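Nitrogenase molybdenum-iron protein alpha chain (Clostridium pasteurianum, PDB 4WES) forms the alpha subunit of the nitrogenase molybdenum-iron protein, which reduces dinitrogen to ammonia at its iron-molybdenum cofactor. Local coordinates at residues A[89-94]-A[100-105]; A[113-118]-A[148-153]; A[136-141]-A[244-249]; A[288-293]-A[355-360]; A[327-332]-A[502-507]. All coordinates share one frame; numbering follows the deposited sequence. Where two conformers were deposited one is given.

Contact 1. Residues A[89-94]-A[100-105]; sequences FKSKPE and NFNEYV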
# COMPACT_ATOMS: atom_id res chain seq x y z
N PHE A 89 -21.58 17.81 2.01
CA PHE A 89 -22.45 18.28 0.94
C PHE A 89 -21.78 17.99 -0.40
O PHE A 89 -20.64 18.36 -0.63
CB PHE A 89 -22.79 19.77 1.09
CG PHE A 89 -21.63 20.69 1.42
CD1 PHE A 89 -20.87 21.28 0.44
CD2 PHE A 89 -21.36 20.98 2.73
CE1 PHE A 89 -19.84 22.15 0.76
CE2 PHE A 89 -20.37 21.85 3.07
CZ PHE A 89 -19.59 22.43 2.10
N LYS A 90 -22.50 17.35 -1.30
CA LYS A 90 -21.93 17.02 -2.61
C LYS A 90 -22.33 18.06 -3.65
O LYS A 90 -23.44 18.59 -3.63
CB LYS A 90 -22.33 15.61 -3.05
CG LYS A 90 -21.73 14.48 -2.22
CD LYS A 90 -22.00 13.12 -2.88
CE LYS A 90 -21.32 11.98 -2.13
NZ LYS A 90 -21.57 10.68 -2.76
N SER A 91 -21.40 18.34 -4.55
CA SER A 91 -21.59 19.35 -5.60
C SER A 91 -21.03 18.86 -6.91
O SER A 91 -20.04 18.12 -6.95
CB SER A 91 -20.86 20.65 -5.25
OG SER A 91 -21.32 21.16 -4.01
N LYS A 92 -21.65 19.29 -8.00
CA LYS A 92 -21.09 19.04 -9.30
C LYS A 92 -21.23 20.31 -10.16
O LYS A 92 -22.10 21.14 -9.90
CB LYS A 92 -21.74 17.85 -9.97
CG LYS A 92 -23.17 18.01 -10.21
CD LYS A 92 -23.86 16.67 -10.63
CE LYS A 92 -25.35 16.84 -10.78
NZ LYS A 92 -25.68 17.85 -11.84
N PRO A 93 -20.37 20.49 -11.16
CA PRO A 93 -20.52 21.65 -12.02
C PRO A 93 -21.92 21.71 -12.64
O PRO A 93 -22.38 20.73 -13.20
CB PRO A 93 -19.48 21.42 -13.09
CG PRO A 93 -18.54 20.46 -12.55
CD PRO A 93 -19.26 19.63 -11.56
N GLU A 94 -22.57 22.86 -12.53
CA GLU A 94 -23.93 22.96 -13.04
C GLU A 94 -23.91 22.77 -14.56
O GLU A 94 -23.08 23.35 -15.25
CB GLU A 94 -24.56 24.31 -12.70
CG GLU A 94 -26.08 24.36 -12.90
CD GLU A 94 -26.89 23.54 -11.92
OE1 GLU A 94 -26.36 23.09 -10.88
OE2 GLU A 94 -28.13 23.38 -12.16
N ASN A 100 -17.35 25.27 -9.37
CA ASN A 100 -17.54 24.43 -8.20
C ASN A 100 -16.33 24.58 -7.30
O ASN A 100 -15.24 24.14 -7.67
CB ASN A 100 -17.69 22.96 -8.62
CG ASN A 100 -17.68 22.00 -7.46
OD1 ASN A 100 -17.96 22.38 -6.31
ND2 ASN A 100 -17.30 20.76 -7.75
N PHE A 101 -16.51 25.20 -6.13
CA PHE A 101 -15.40 25.41 -5.19
C PHE A 101 -15.44 24.46 -4.00
O PHE A 101 -14.72 24.69 -3.00
CB PHE A 101 -15.38 26.87 -4.73
CG PHE A 101 -15.29 27.85 -5.87
CD1 PHE A 101 -14.14 27.97 -6.61
CD2 PHE A 101 -16.38 28.63 -6.25
CE1 PHE A 101 -14.05 28.82 -7.69
CE2 PHE A 101 -16.29 29.50 -7.32
CZ PHE A 101 -15.12 29.59 -8.05
N ASN A 102 -16.18 23.37 -4.09
CA ASN A 102 -16.25 22.39 -2.97
C ASN A 102 -14.95 21.89 -2.48
O ASN A 102 -14.86 21.51 -1.31
CB ASN A 102 -17.01 21.07 -3.38
CG ASN A 102 -18.42 21.00 -2.83
OD1 ASN A 102 -19.13 22.01 -2.80
ND2 ASN A 102 -18.89 19.79 -2.39
N GLU A 103 -13.94 21.79 -3.36
CA GLU A 103 -12.68 21.16 -3.01
C GLU A 103 -11.72 22.13 -2.34
O GLU A 103 -10.60 21.73 -2.03
CB GLU A 103 -12.05 20.52 -4.25
CG GLU A 103 -12.91 19.43 -4.87
CD GLU A 103 -12.74 19.18 -6.35
OE1 GLU A 103 -13.04 18.04 -6.79
OE2 GLU A 103 -12.36 20.12 -7.09
N TYR A 104 -12.13 23.37 -2.12
CA TYR A 104 -11.27 24.43 -1.65
C TYR A 104 -11.80 25.01 -0.34
O TYR A 104 -12.99 25.01 -0.11
CB TYR A 104 -11.21 25.60 -2.64
CG TYR A 104 -10.69 25.24 -3.99
CD1 TYR A 104 -9.37 25.41 -4.34
CD2 TYR A 104 -11.54 24.73 -4.98
CE1 TYR A 104 -8.90 25.08 -5.61
CE2 TYR A 104 -11.07 24.40 -6.23
CZ TYR A 104 -9.76 24.59 -6.56
OH TYR A 104 -9.32 24.25 -7.81
N VAL A 105 -10.90 25.56 0.48
CA VAL A 105 -11.30 26.52 1.51
C VAL A 105 -10.47 27.79 1.36
O VAL A 105 -9.27 27.74 1.04
CB VAL A 105 -11.21 25.97 2.95
CG1 VAL A 105 -12.30 24.94 3.19
CG2 VAL A 105 -9.83 25.41 3.27
O HOH W 1 -17.20 18.42 -5.85
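With chi1 at -58°, Ser91 sets its OG beside its own backbone N, and Asn102, whose chi1 of -104° departs from a staggered value, swings its amide across to meet it. The short bond between them runs from Ser91 OG to Asn102 OD1 at 2.6 Å; the hydroxyl sits above the amide plane instead of in it, approaching the carbonyl oxygen nearly broadside. The other end of the same amide turns to the backbone, where Asn102 ND2 donates weakly to Phe89 O at 2.9 Å. One asparagine thus reaches two points two residues apart on 89-94, which probably helps to set the rotation of its amide. The Phe89 ring stands beside it, at 84° to the amide plane, and presents its edge to the oxygen, CE1 lying 3.6 Å from Asn102 OD1 near the ring plane. Asn102 OD1 therefore has a hydroxyl donor and an aromatic edge as neighbours.

Asn100 serves both segments. Its OD1 accepts from Asn102 N at 3.0 Å while also touching Ser91 CB, and its ND2 donates to a water 3.0 Å away that in turn donates to Ser91 O at 3.1 Å. Lys90 forms a salt bridge to Asp453 of one beta chain, and Tyr104 OH hydrogen-bonds to Thr5 OG1 of the other. The Phe89 side chain lies about 7 Å from the bound iron-sulfur-molybdenum cluster. Asn100 makes an Asx turn that runs into the type I beta turn of Phe101 to Tyr104, shaping the loop just before strand 106-107.

Contact 2. Residues A[113-118]-A[148-153]; sequences SDIVFG and GLIGDD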
# COMPACT_ATOMS: atom_id res chain seq x y z
N SER A 113 -0.63 40.68 13.55
CA SER A 113 -0.77 42.05 13.03
C SER A 113 -2.21 42.43 12.74
O SER A 113 -2.63 43.57 12.95
CB SER A 113 0.09 42.23 11.79
OG SER A 113 -0.26 41.34 10.75
N ASP A 114 -3.00 41.48 12.24
CA ASP A 114 -4.41 41.76 12.00
C ASP A 114 -5.17 41.97 13.30
O ASP A 114 -6.06 42.81 13.38
CB ASP A 114 -4.99 40.61 11.19
CG ASP A 114 -4.25 40.42 9.88
OD1 ASP A 114 -4.30 41.37 9.02
OD2 ASP A 114 -3.60 39.36 9.72
N ILE A 115 -4.84 41.22 14.34
CA ILE A 115 -5.48 41.39 15.62
C ILE A 115 -5.13 42.73 16.25
O ILE A 115 -6.02 43.44 16.76
CB ILE A 115 -5.07 40.25 16.60
CG1 ILE A 115 -5.46 38.88 16.06
CG2 ILE A 115 -5.64 40.51 17.99
CD1 ILE A 115 -6.93 38.62 15.94
N VAL A 116 -3.87 43.13 16.14
CA VAL A 116 -3.40 44.36 16.79
C VAL A 116 -3.81 45.61 16.02
O VAL A 116 -4.20 46.61 16.61
CB VAL A 116 -1.88 44.30 17.00
CG1 VAL A 116 -1.32 45.62 17.57
CG2 VAL A 116 -1.52 43.16 17.96
N PHE A 117 -3.74 45.55 14.69
CA PHE A 117 -3.93 46.71 13.85
C PHE A 117 -5.21 46.70 13.05
O PHE A 117 -5.53 47.71 12.40
CB PHE A 117 -2.72 46.90 12.92
CG PHE A 117 -1.43 46.99 13.61
CD1 PHE A 117 -1.17 48.03 14.51
CD2 PHE A 117 -0.45 46.05 13.39
CE1 PHE A 117 0.04 48.10 15.15
CE2 PHE A 117 0.76 46.12 14.07
CZ PHE A 117 1.02 47.16 14.93
N GLY A 118 -5.94 45.60 13.09
CA GLY A 118 -7.16 45.45 12.27
C GLY A 118 -6.94 44.56 11.08
O GLY A 118 -5.83 44.52 10.54
N GLY A 148 -15.41 41.00 15.34
CA GLY A 148 -16.07 42.17 15.93
C GLY A 148 -15.21 42.81 17.01
O GLY A 148 -15.10 44.06 17.09
N LEU A 149 -14.55 41.97 17.82
CA LEU A 149 -13.75 42.46 18.96
C LEU A 149 -12.57 43.33 18.53
O LEU A 149 -12.23 44.29 19.23
CB LEU A 149 -13.26 41.31 19.83
CG LEU A 149 -14.41 40.65 20.59
CD1 LEU A 149 -14.00 39.25 21.00
CD2 LEU A 149 -14.78 41.47 21.82
N ILE A 150 -11.99 43.04 17.38
CA ILE A 150 -10.85 43.82 16.89
C ILE A 150 -11.29 45.03 16.08
O ILE A 150 -10.45 45.83 15.65
CB ILE A 150 -9.83 42.97 16.10
CG1 ILE A 150 -10.40 42.53 14.76
CG2 ILE A 150 -9.29 41.84 16.98
CD1 ILE A 150 -9.42 41.79 13.91
N GLY A 151 -12.59 45.19 15.89
CA GLY A 151 -13.11 46.39 15.28
C GLY A 151 -13.36 46.33 13.80
O GLY A 151 -13.62 47.36 13.22
N ASP A 152 -13.25 45.15 13.19
CA ASP A 152 -13.40 45.02 11.76
C ASP A 152 -14.87 45.09 11.36
O ASP A 152 -15.67 44.29 11.79
CB ASP A 152 -12.83 43.68 11.27
CG ASP A 152 -11.31 43.64 11.16
OD1 ASP A 152 -10.60 44.57 11.62
OD2 ASP A 152 -10.81 42.63 10.62
N ASP A 153 -15.22 46.01 10.47
CA ASP A 153 -16.57 46.16 9.93
C ASP A 153 -16.63 45.46 8.58
O ASP A 153 -16.39 46.06 7.50
CB ASP A 153 -16.96 47.62 9.83
CG ASP A 153 -18.39 47.82 9.33
OD1 ASP A 153 -19.01 46.86 8.87
OD2 ASP A 153 -18.92 48.96 9.41
O HOH W 2 -7.55 45.76 16.48
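A single water is gripped by both segments: it lies 2.8 Å from Ile115 O and 3.0 Å from Ile150 O, placed to donate to either, and more acceptors lie in its reach than it has protons. It bridges the last turn of helix 112-117 to the end of helix 146-149, which closes in a Schellman motif: Gly151 has positive phi, and its N bonds back to Gly148 O at 3.0 Å. Ile150 carries the apolar part of the contact. Its chi1 of 70° tucks CG1 between the backbone N and the carbonyl carbon, and the two branches then reach different points of the opposing helix. CD1 ends 3.6 Å from Asp114 O, while CG2 lies 3.6 Å from Ile115 O and also meets the CG2 branch of Ile115, the two side chains crossing at about a right angle. Met110 touches both isoleucines, and a beta chain packs on them through Tyr142 against Ile115 and Thr110 against Ile150. The Ile115 side chain is about 8 Å from the bound Fe8S7 cluster, so the contact lies near that cluster and against a beta chain. Asp152 is held from outside the pair, OD2 by His74 NE2 and OD1 by Gly119 N. In that position its carboxylate also comes up against the backbone where helix 112-117 has ended, with OD1 3.6 Å from Gly118 CA.

Contact 3. Residues A[136-141]-A[244-249]; sequences PAAIGV and ATYEKV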
# COMPACT_ATOMS: atom_id res chain seq x y z
N PRO A 136 -16.21 34.34 -9.39
CA PRO A 136 -17.37 33.56 -8.98
C PRO A 136 -18.70 34.33 -9.17
O PRO A 136 -18.70 35.52 -9.50
CB PRO A 136 -17.08 33.33 -7.50
CG PRO A 136 -16.44 34.63 -7.10
CD PRO A 136 -15.54 34.98 -8.25
N ALA A 137 -19.81 33.67 -8.89
CA ALA A 137 -21.11 34.30 -8.95
C ALA A 137 -21.27 35.37 -7.87
O ALA A 137 -21.99 36.35 -8.03
CB ALA A 137 -22.19 33.26 -8.83
N ALA A 138 -20.62 35.13 -6.73
CA ALA A 138 -20.71 35.97 -5.53
C ALA A 138 -19.59 35.57 -4.61
O ALA A 138 -19.00 34.49 -4.78
CB ALA A 138 -22.05 35.83 -4.84
N ILE A 139 -19.32 36.42 -3.64
CA ILE A 139 -18.36 36.14 -2.57
C ILE A 139 -19.06 36.30 -1.25
O ILE A 139 -19.85 37.23 -1.06
CB ILE A 139 -17.13 37.08 -2.69
CG1 ILE A 139 -16.38 36.75 -3.99
CG2 ILE A 139 -16.23 36.98 -1.45
CD1 ILE A 139 -15.28 37.73 -4.36
N GLY A 140 -18.81 35.37 -0.33
CA GLY A 140 -19.25 35.52 1.05
C GLY A 140 -18.06 35.80 1.96
O GLY A 140 -16.97 35.30 1.72
N VAL A 141 -18.30 36.58 3.01
CA VAL A 141 -17.32 36.89 4.03
C VAL A 141 -17.92 36.51 5.37
O VAL A 141 -19.00 37.00 5.72
CB VAL A 141 -17.01 38.38 4.08
CG1 VAL A 141 -16.03 38.66 5.21
CG2 VAL A 141 -16.48 38.85 2.73
N ALA A 244 -26.48 23.76 -4.68
CA ALA A 244 -27.08 24.95 -5.24
C ALA A 244 -26.09 25.80 -5.99
O ALA A 244 -24.94 25.96 -5.60
CB ALA A 244 -27.69 25.80 -4.14
N THR A 245 -26.59 26.43 -7.07
CA THR A 245 -25.94 27.60 -7.61
C THR A 245 -26.48 28.84 -6.93
O THR A 245 -27.63 28.89 -6.46
CB THR A 245 -26.18 27.74 -9.13
OG1 THR A 245 -27.57 27.93 -9.34
CG2 THR A 245 -25.64 26.55 -9.87
N TYR A 246 -25.66 29.90 -6.96
CA TYR A 246 -26.11 31.19 -6.45
C TYR A 246 -27.37 31.66 -7.16
O TYR A 246 -28.33 32.15 -6.54
CB TYR A 246 -24.95 32.19 -6.61
CG TYR A 246 -25.23 33.55 -6.06
CD1 TYR A 246 -25.16 33.80 -4.70
CD2 TYR A 246 -25.55 34.62 -6.91
CE1 TYR A 246 -25.39 35.04 -4.17
CE2 TYR A 246 -25.76 35.88 -6.37
CZ TYR A 246 -25.69 36.10 -5.02
OH TYR A 246 -25.94 37.34 -4.52
N GLU A 247 -27.41 31.51 -8.49
CA GLU A 247 -28.55 31.95 -9.27
C GLU A 247 -29.82 31.21 -8.87
O GLU A 247 -30.91 31.81 -8.85
CB GLU A 247 -28.24 31.79 -10.74
CG GLU A 247 -29.37 32.20 -11.67
CD GLU A 247 -28.94 32.06 -13.10
OE1 GLU A 247 -29.49 31.16 -13.78
OE2 GLU A 247 -28.07 32.84 -13.53
N LYS A 248 -29.73 29.93 -8.56
CA LYS A 248 -30.93 29.22 -8.13
C LYS A 248 -31.45 29.78 -6.82
O LYS A 248 -32.67 29.88 -6.61
CB LYS A 248 -30.72 27.70 -8.07
CG LYS A 248 -30.76 27.14 -9.49
CD LYS A 248 -30.24 25.77 -9.74
CE LYS A 248 -31.12 24.74 -9.16
NZ LYS A 248 -30.71 23.31 -9.50
N VAL A 249 -30.55 30.11 -5.88
CA VAL A 249 -31.02 30.73 -4.66
C VAL A 249 -31.67 32.09 -4.95
O VAL A 249 -32.72 32.43 -4.38
CB VAL A 249 -29.89 30.83 -3.62
CG1 VAL A 249 -30.41 31.39 -2.32
CG2 VAL A 249 -29.24 29.46 -3.37
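Ala138 points its methyl straight onto one face of the Tyr246 ring. CB lies 3.6 Å from the ring centroid and only 17° off the ring normal, a CH-pi contact, with a slight shift toward the rim that makes CE1 its nearest ring atom at 3.5 Å. The neighbouring Ala137 meets the same tyrosine nearer its root: its CB is 3.7 Å from Tyr246 CB and reaches the ring obliquely, about 4.1 Å from CD2. Two consecutive methyl groups therefore follow the tyrosine from its base to its ring, and both CB atoms are directed at helix 246-250.

What extends the ring across them is the first torsion of Tyr246, which places CG opposite the backbone N (chi1 -177°), beside the carbonyl carbon. Strand 138-143 belongs to the four-stranded parallel sheet of one alpha/beta domain, whereas helix 246-250 follows strand 235-239 of a second parallel sheet, so the tyrosine joins two Rossmann-like units of the subunit. Its hydroxyl continues past Ala138 and hydrogen-bonds to His170 NE2 on the adjoining strand 169-172. Met69 of strand 69-74 also packs on both Ala138 and Tyr246, and Pro168 touches the ring as well. The helix start that carries the tyrosine is fixed independently: Thr245, at the N-cap, accepts from Lys248 N through OG1 at 3.0 Å, and Asp68 takes the backbone N of Tyr246 through OD1.

Contact 4. Residues A[288-293]-A[355-360]; sequences GVDGIV and LKSFGV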
# COMPACT_ATOMS: atom_id res chain seq x y z
N GLY A 288 -36.79 7.59 4.86
CA GLY A 288 -37.62 6.46 5.18
C GLY A 288 -38.76 6.28 4.22
O GLY A 288 -39.36 7.26 3.77
N VAL A 289 -39.14 5.04 3.95
CA VAL A 289 -40.25 4.80 3.02
C VAL A 289 -41.50 5.52 3.49
O VAL A 289 -42.18 6.19 2.71
CB VAL A 289 -40.55 3.29 2.91
CG1 VAL A 289 -41.80 3.03 2.08
CG2 VAL A 289 -39.39 2.55 2.26
N ASP A 290 -41.86 5.36 4.77
CA ASP A 290 -43.12 5.98 5.22
C ASP A 290 -43.06 7.50 5.12
O ASP A 290 -44.04 8.15 4.73
CB ASP A 290 -43.48 5.53 6.64
CG ASP A 290 -43.90 4.08 6.74
OD1 ASP A 290 -44.20 3.45 5.73
OD2 ASP A 290 -43.93 3.57 7.86
N GLY A 291 -41.90 8.05 5.44
CA GLY A 291 -41.72 9.49 5.34
C GLY A 291 -41.88 10.00 3.92
O GLY A 291 -42.63 10.95 3.67
N ILE A 292 -41.18 9.37 3.00
CA ILE A 292 -41.22 9.75 1.61
C ILE A 292 -42.61 9.62 1.03
O ILE A 292 -43.09 10.54 0.33
CB ILE A 292 -40.25 8.87 0.78
CG1 ILE A 292 -38.81 9.02 1.26
CG2 ILE A 292 -40.37 9.20 -0.70
CD1 ILE A 292 -37.95 7.82 0.92
N VAL A 293 -43.26 8.51 1.28
CA VAL A 293 -44.59 8.25 0.74
C VAL A 293 -45.58 9.32 1.21
O VAL A 293 -46.37 9.87 0.45
CB VAL A 293 -45.08 6.85 1.13
CG1 VAL A 293 -46.56 6.66 0.82
CG2 VAL A 293 -44.28 5.81 0.39
N LEU A 355 -36.27 3.59 11.15
CA LEU A 355 -35.98 2.61 12.20
C LEU A 355 -37.22 1.84 12.61
O LEU A 355 -37.17 0.61 12.78
CB LEU A 355 -35.35 3.30 13.39
CG LEU A 355 -33.95 3.86 13.13
CD1 LEU A 355 -33.44 4.60 14.35
CD2 LEU A 355 -32.96 2.79 12.73
N LYS A 356 -38.35 2.54 12.75
CA LYS A 356 -39.56 1.87 13.16
C LYS A 356 -40.00 0.83 12.12
O LYS A 356 -40.41 -0.27 12.48
CB LYS A 356 -40.68 2.87 13.39
CG LYS A 356 -41.94 2.24 13.98
CD LYS A 356 -42.97 3.27 14.38
CE LYS A 356 -44.23 2.59 14.92
NZ LYS A 356 -45.30 3.61 15.06
N SER A 357 -39.89 1.17 10.84
CA SER A 357 -40.21 0.21 9.80
C SER A 357 -39.32 -1.02 9.81
O SER A 357 -39.78 -2.12 9.47
CB SER A 357 -40.13 0.86 8.41
OG SER A 357 -41.14 1.82 8.24
N PHE A 358 -38.07 -0.87 10.27
CA PHE A 358 -37.15 -1.99 10.40
C PHE A 358 -37.40 -2.82 11.68
O PHE A 358 -36.73 -3.83 11.90
CB PHE A 358 -35.69 -1.50 10.46
CG PHE A 358 -35.15 -0.84 9.20
CD1 PHE A 358 -35.86 -0.74 8.01
CD2 PHE A 358 -33.87 -0.33 9.24
CE1 PHE A 358 -35.27 -0.14 6.91
CE2 PHE A 358 -33.29 0.27 8.16
CZ PHE A 358 -33.99 0.37 6.99
N GLY A 359 -38.37 -2.40 12.49
CA GLY A 359 -38.67 -3.08 13.74
C GLY A 359 -37.77 -2.69 14.89
O GLY A 359 -37.71 -3.42 15.89
N VAL A 360 -37.06 -1.57 14.75
CA VAL A 360 -36.15 -1.06 15.78
C VAL A 360 -36.91 -0.08 16.66
O VAL A 360 -37.67 0.75 16.18
CB VAL A 360 -34.93 -0.41 15.14
CG1 VAL A 360 -34.05 0.28 16.18
CG2 VAL A 360 -34.13 -1.43 14.34
O HOH W 3 -40.35 4.02 6.85
O HOH W 4 -42.56 3.82 10.16
O HOH W 5 -43.26 0.90 6.04
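Ser357 and Asp290 bury most of the surface in this small contact, and they meet largely through water. Ser357 OG comes within 3.3 Å of Asp290 OD2, but the angle is too poor for a direct hydrogen bond. Three waters make the link instead, each touching the hydroxyl. One accepts from Asp290 N at 2.9 Å and donates to Ser357 OG at 2.7 Å. A second donates to Asp290 OD2 at 2.7 Å and is placed to accept from Ser357 OG, and a third donates both to Asp290 OD1 at 2.7 Å and, over a longer 3.2 Å, to the hydroxyl. Both carboxylate oxygens and the backbone N of the aspartate are thus bridged to one serine oxygen. Each residue has its first torsion near -70° (Asp290 -70°, Ser357 -67°), turning the polar end back beside its own backbone N and facing the other segment. Asn353 O, within the serine's own helix, and the second water are alternative acceptors for the single hydroxyl proton. Asp290 lies in the first turn of helix 289-303, where a carboxylate would probably be favoured by the helix dipole. Behind this polar pair, Val289 and Phe358 turn to helices 306-334 and 492-507. The pair joins the start of one helix, with Gly288 at its N-cap, to the end of another, where Gly359 closes helix 352-357 in a Schellman motif.

Contact 5. Residues A[327-332]-A[502-507]; sequences LDYFKE and ELVNGI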
# COMPACT_ATOMS: atom_id res chain seq x y z
N LEU A 327 -36.10 -4.27 1.91
CA LEU A 327 -36.84 -3.82 3.08
C LEU A 327 -37.18 -5.00 3.96
O LEU A 327 -37.10 -4.91 5.21
CB LEU A 327 -38.11 -3.08 2.69
CG LEU A 327 -37.93 -1.87 1.77
CD1 LEU A 327 -39.28 -1.22 1.50
CD2 LEU A 327 -36.97 -0.89 2.36
N ASP A 328 -37.61 -6.09 3.37
CA ASP A 328 -37.97 -7.31 4.15
C ASP A 328 -36.76 -7.84 4.91
O ASP A 328 -36.87 -8.27 6.06
CB ASP A 328 -38.50 -8.40 3.22
CG ASP A 328 -39.85 -8.09 2.61
OD1 ASP A 328 -40.18 -8.78 1.61
OD2 ASP A 328 -40.56 -7.15 3.04
N TYR A 329 -35.60 -7.83 4.26
CA TYR A 329 -34.35 -8.28 4.86
C TYR A 329 -33.97 -7.40 6.04
O TYR A 329 -33.58 -7.93 7.08
CB TYR A 329 -33.26 -8.27 3.80
CG TYR A 329 -31.87 -8.64 4.25
CD1 TYR A 329 -31.55 -9.95 4.52
CD2 TYR A 329 -30.87 -7.70 4.32
CE1 TYR A 329 -30.29 -10.32 4.90
CE2 TYR A 329 -29.59 -8.06 4.71
CZ TYR A 329 -29.31 -9.38 4.99
OH TYR A 329 -28.04 -9.77 5.38
N PHE A 330 -34.09 -6.09 5.90
CA PHE A 330 -33.73 -5.22 7.01
C PHE A 330 -34.58 -5.54 8.23
O PHE A 330 -34.08 -5.60 9.37
CB PHE A 330 -33.89 -3.75 6.63
CG PHE A 330 -33.10 -3.34 5.42
CD1 PHE A 330 -31.91 -3.93 5.08
CD2 PHE A 330 -33.62 -2.35 4.57
CE1 PHE A 330 -31.22 -3.54 3.95
CE2 PHE A 330 -32.94 -1.96 3.43
CZ PHE A 330 -31.74 -2.55 3.12
N LYS A 331 -35.89 -5.68 8.02
CA LYS A 331 -36.79 -6.00 9.13
C LYS A 331 -36.43 -7.37 9.74
O LYS A 331 -36.39 -7.51 10.97
CB LYS A 331 -38.24 -5.92 8.69
CG LYS A 331 -39.22 -6.15 9.84
CD LYS A 331 -40.64 -5.82 9.46
CE LYS A 331 -41.59 -6.00 10.62
NZ LYS A 331 -42.98 -5.90 10.14
N GLU A 332 -36.18 -8.37 8.90
CA GLU A 332 -35.80 -9.68 9.41
C GLU A 332 -34.56 -9.58 10.31
O GLU A 332 -34.48 -10.21 11.37
CB GLU A 332 -35.54 -10.66 8.25
CG GLU A 332 -35.31 -12.09 8.72
CD GLU A 332 -34.31 -12.87 7.87
OE1 GLU A 332 -34.23 -12.70 6.63
OE2 GLU A 332 -33.60 -13.69 8.48
N GLU A 502 -25.99 -0.86 5.35
CA GLU A 502 -24.93 -0.43 6.22
C GLU A 502 -25.23 -0.78 7.68
O GLU A 502 -24.32 -1.13 8.46
CB GLU A 502 -24.64 1.06 6.04
CG GLU A 502 -23.90 1.34 4.74
CD GLU A 502 -22.46 0.84 4.70
OE1 GLU A 502 -21.86 0.76 5.74
OE2 GLU A 502 -21.95 0.64 3.58
N LEU A 503 -26.48 -0.63 8.08
CA LEU A 503 -26.88 -0.89 9.45
C LEU A 503 -26.78 -2.37 9.78
O LEU A 503 -26.20 -2.76 10.82
CB LEU A 503 -28.26 -0.33 9.72
CG LEU A 503 -28.73 -0.44 11.18
CD1 LEU A 503 -27.73 0.14 12.14
CD2 LEU A 503 -30.09 0.24 11.30
N VAL A 504 -27.33 -3.21 8.92
CA VAL A 504 -27.20 -4.67 9.09
C VAL A 504 -25.73 -5.04 9.12
O VAL A 504 -25.27 -5.81 9.99
CB VAL A 504 -27.94 -5.42 7.96
CG1 VAL A 504 -27.62 -6.91 8.03
CG2 VAL A 504 -29.41 -5.17 8.06
N ASN A 505 -24.93 -4.52 8.19
CA ASN A 505 -23.51 -4.85 8.17
C ASN A 505 -22.84 -4.48 9.50
O ASN A 505 -21.93 -5.18 9.97
CB ASN A 505 -22.81 -4.15 7.00
CG ASN A 505 -23.10 -4.77 5.66
OD1 ASN A 505 -23.78 -5.79 5.59
ND2 ASN A 505 -22.57 -4.17 4.60
N GLY A 506 -23.22 -3.34 10.08
CA GLY A 506 -22.66 -2.94 11.35
C GLY A 506 -23.02 -3.88 12.48
O GLY A 506 -22.14 -4.29 13.26
N ILE A 507 -24.29 -4.24 12.59
CA ILE A 507 -24.74 -5.07 13.68
C ILE A 507 -24.09 -6.44 13.63
O ILE A 507 -23.74 -6.98 14.68
CB ILE A 507 -26.28 -5.22 13.65
CG1 ILE A 507 -26.99 -3.91 14.02
CG2 ILE A 507 -26.78 -6.36 14.53
CD1 ILE A 507 -26.87 -3.46 15.46
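Helix-to-helix packing joins helix 306-334 to helix 492-507, the last helix of the chain, and Val504 is the residue that enters between two aromatic rings. Its CB is directed at the other helix, and its two methyls part to separate neighbours. CG1 lies opposite the backbone N and meets the outer end of Tyr329, 4.0 Å from CE2 and 3.9 Å from OH, approaching the ring obliquely. CG2 meets the next residue along, Phe330, at 4.1 Å from CD1, again obliquely, with the two side chains crossing at about a right angle. The rings reach the valine by different first torsions: Tyr329 extends CG away from its backbone N (chi1 177°), whereas Phe330 folds CG back beside its own (chi1 -57°). From neighbouring positions on one helix they therefore flank a single side chain of the other, and the backbones come closest at Phe330 and Val504, with CA atoms 6.9 Å apart.

Phe330 is hemmed in by further rings: His501 of the same helix as Val504 meets it edge-to-face, and Phe358 packs on it with planes at about 55°. Lys333 and Leu334 extend the valine's packing along helix 306-334, and beyond the contact Glu502 and Asn505 pack on Gln308 and Gln311 of a beta chain. Between 327-332 and 502-507 the touch is of methyl groups against aromatic carbons, with the tyrosine oxygen only touching Val504 CG1, consistent with dispersion and burial holding these segments together without a directional polar bond between them.

How the contacts relate
Contacts 3 and 5 are buried and apolar, each pressing small aliphatic groups on aromatic rings; contacts 1 and 4 lie nearer the surface and work through polar side chains and water. Contact 2, partly buried, mixes the two. Contacts 1 and 3 touch, their centres 12 Å apart, through Glu94 beside Thr245 and Lys248, and Phe101 on Pro136. Contacts 4 and 5 form a second cluster, 13 Å between centres, where Lys331 leans on the end of helix 352-357 and Leu327 on Val289. Contact 2 sits far off, 54 Å from contact 5 between centres, although strand 138-143 of contact 3 leads directly into its helix 146-149.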